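Local coordinates for intracellular protein transport protein USO1 (Saccharomyces cerevisiae S288c, PDB 6LSU) that is required for protein transport from the endoplasmic reticulum to the Golgi complex, its globular head being carried on a rod-like coiled-coil tail, at residues 406-411 / 429-434. Sequence-based numbering, arbitrary orientation.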
loop_
_atom_site.group_PDB
_atom_site.type_symbol
_atom_site.label_atom_id
_atom_site.label_comp_id
_atom_site.label_asym_id
_atom_site.label_seq_id
_atom_site.Cartn_x
_atom_site.Cartn_y
_atom_site.Cartn_z
ATOM N N SER A 406 -4.828 -21.420 -8.715
ATOM C CA SER A 406 -6.203 -21.543 -9.272
ATOM C C SER A 406 -7.137 -20.455 -8.701
ATOM O O SER A 406 -7.742 -19.719 -9.523
ATOM C CB SER A 406 -6.735 -22.954 -9.024
ATOM O OG SER A 406 -5.988 -23.866 -9.819
ATOM N N ILE A 407 -7.228 -20.280 -7.377
ATOM C CA ILE A 407 -8.104 -19.223 -6.769
ATOM C C ILE A 407 -7.709 -17.841 -7.299
ATOM O O ILE A 407 -8.532 -17.045 -7.518
ATOM C CB ILE A 407 -8.077 -19.235 -5.241
ATOM C CG1 ILE A 407 -8.396 -20.622 -4.692
ATOM C CG2 ILE A 407 -9.057 -18.198 -4.671
ATOM C CD1 ILE A 407 -8.521 -20.616 -3.232
ATOM N N LEU A 408 -6.433 -17.553 -7.441
ATOM C CA LEU A 408 -5.999 -16.233 -7.916
ATOM C C LEU A 408 -6.595 -15.999 -9.310
ATOM O O LEU A 408 -7.185 -14.976 -9.536
ATOM C CB LEU A 408 -4.470 -16.161 -7.925
ATOM C CG LEU A 408 -3.845 -16.081 -6.540
ATOM C CD1 LEU A 408 -2.336 -16.025 -6.658
ATOM C CD2 LEU A 408 -4.301 -14.855 -5.759
ATOM N N ILE A 409 -6.414 -16.961 -10.191
ATOM C CA ILE A 409 -6.823 -16.862 -11.616
ATOM C C ILE A 409 -8.332 -16.752 -11.662
ATOM O O ILE A 409 -8.850 -15.922 -12.380
ATOM C CB ILE A 409 -6.294 -18.063 -12.398
ATOM C CG1 ILE A 409 -4.762 -17.968 -12.482
ATOM C CG2 ILE A 409 -6.943 -18.072 -13.771
ATOM C CD1 ILE A 409 -4.083 -19.173 -13.112
ATOM N N ASN A 410 -8.990 -17.502 -10.799
ATOM C CA ASN A 410 -10.449 -17.477 -10.761
ATOM C C ASN A 410 -10.897 -16.092 -10.298
ATOM O O ASN A 410 -11.830 -15.536 -10.888
ATOM C CB ASN A 410 -10.918 -18.603 -9.858
ATOM C CG ASN A 410 -12.404 -18.509 -9.716
ATOM O OD1 ASN A 410 -12.884 -17.826 -8.820
ATOM N ND2 ASN A 410 -13.065 -19.086 -10.693
ATOM N N TRP A 411 -10.299 -15.568 -9.249
ATOM C CA TRP A 411 -10.751 -14.296 -8.640
ATOM C C TRP A 411 -10.464 -13.184 -9.620
ATOM O O TRP A 411 -11.403 -12.389 -9.896
ATOM C CB TRP A 411 -10.068 -14.024 -7.303
ATOM C CG TRP A 411 -10.751 -14.715 -6.176
ATOM C CD1 TRP A 411 -11.573 -15.790 -6.249
ATOM C CD2 TRP A 411 -10.630 -14.396 -4.788
ATOM N NE1 TRP A 411 -11.979 -16.166 -4.995
ATOM C CE2 TRP A 411 -11.442 -15.300 -4.089
ATOM C CE3 TRP A 411 -9.944 -13.413 -4.085
ATOM C CZ2 TRP A 411 -11.542 -15.285 -2.712
ATOM C CZ3 TRP A 411 -10.070 -13.379 -2.721
ATOM C CH2 TRP A 411 -10.856 -14.304 -2.046
ATOM N N ARG A 429 -1.167 -8.916 -9.490
ATOM C CA ARG A 429 0.181 -8.560 -8.996
ATOM C C ARG A 429 0.822 -9.745 -8.240
ATOM O O ARG A 429 2.040 -9.930 -8.408
ATOM C CB ARG A 429 0.077 -7.319 -8.118
ATOM C CG ARG A 429 -0.419 -6.105 -8.888
ATOM C CD ARG A 429 0.678 -5.242 -9.464
ATOM N NE ARG A 429 1.350 -4.718 -8.293
ATOM C CZ ARG A 429 1.099 -3.548 -7.710
ATOM N NH1 ARG A 429 0.224 -2.701 -8.238
ATOM N NH2 ARG A 429 1.764 -3.220 -6.609
ATOM N N LEU A 430 0.041 -10.547 -7.509
ATOM C CA LEU A 430 0.570 -11.698 -6.744
ATOM C C LEU A 430 1.008 -12.772 -7.729
ATOM O O LEU A 430 2.154 -13.247 -7.595
ATOM C CB LEU A 430 -0.483 -12.227 -5.758
ATOM C CG LEU A 430 -0.099 -13.485 -4.998
ATOM C CD1 LEU A 430 1.292 -13.404 -4.401
ATOM C CD2 LEU A 430 -1.112 -13.774 -3.923
ATOM N N LEU A 431 0.156 -13.063 -8.725
ATOM C CA LEU A 431 0.485 -13.992 -9.825
ATOM C C LEU A 431 1.772 -13.533 -10.490
ATOM O O LEU A 431 2.596 -14.425 -10.916
ATOM C CB LEU A 431 -0.669 -14.015 -10.845
ATOM C CG LEU A 431 -1.787 -15.000 -10.513
ATOM C CD1 LEU A 431 -3.014 -14.697 -11.344
ATOM C CD2 LEU A 431 -1.345 -16.434 -10.745
ATOM N N LYS A 432 1.937 -12.240 -10.724
ATOM C CA LYS A 432 3.164 -11.796 -11.445
ATOM C C LYS A 432 4.369 -11.975 -10.504
ATOM O O LYS A 432 5.450 -12.205 -10.998
ATOM C CB LYS A 432 2.981 -10.369 -11.935
ATOM C CG LYS A 432 1.932 -10.208 -13.018
ATOM C CD LYS A 432 1.982 -8.810 -13.562
ATOM C CE LYS A 432 0.739 -8.377 -14.278
ATOM N NZ LYS A 432 0.920 -6.978 -14.699
ATOM N N ALA A 433 4.171 -11.845 -9.187
ATOM C CA ALA A 433 5.231 -11.980 -8.175
ATOM C C ALA A 433 5.641 -13.467 -8.164
ATOM O O ALA A 433 6.870 -13.859 -8.197
ATOM C CB ALA A 433 4.723 -11.525 -6.837
ATOM N N TYR A 434 4.645 -14.320 -8.254
ATOM C CA TYR A 434 4.857 -15.768 -8.323
ATOM C C TYR A 434 5.677 -16.201 -9.538
ATOM O O TYR A 434 6.564 -17.097 -9.466
ATOM C CB TYR A 434 3.499 -16.405 -8.326
ATOM C CG TYR A 434 3.491 -17.861 -8.652
ATOM C CD1 TYR A 434 3.983 -18.779 -7.755
ATOM C CD2 TYR A 434 2.842 -18.321 -9.788
ATOM C CE1 TYR A 434 3.870 -20.135 -7.995
ATOM C CE2 TYR A 434 2.703 -19.678 -10.035
ATOM C CZ TYR A 434 3.236 -20.585 -9.136
ATOM O OH TYR A 434 3.169 -21.919 -9.351
#
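Within ARM repeat 7 of the globular head, L408 and I409 of helix 404-414 meet L430 and L431 of helix 421-435, the two helices running roughly antiparallel, at 141° between the axes of the short segments. Those axes approach to 10.3 Å, a separation bridged by branched aliphatic side chains from both helices. L408 touches both leucines of the other helix, with different parts of its side chain. Its methyl CD1 lies 3.7 Å from CD2 of L430, whose side chain crosses that of L408 at about a right angle, while its CB rests 3.9 Å from CG of L431. With chi1 at 175°, CG of L430 is turned away from the backbone N, which helps to bring CD2 against both methyls of L408. The fork of L431 also meets I409, the two side chains crossing at about a right angle: CG1 of that isoleucine lies 3.9 Å from CD1 of L431, with CD2 slightly farther away. Leucine suits these places because its two methyls let one residue touch several neighbours, whereas I409, branched at CB, presents CG1 close to its own backbone, where it meets that fork. An alanine in place of L431 would probably leave CB of L408 and CG1 of I409 without the leucine fork they pack on, opening a gap between the helices. The same core extends to helix 354-366, where L359 touches both L408 and L430. Along helix 404-414, V405 and M412 also touch L431. No hydrogen bond joins the two segments, and all four touching residues are buried, so cohesion here rests on van der Waals contact and the exclusion of water.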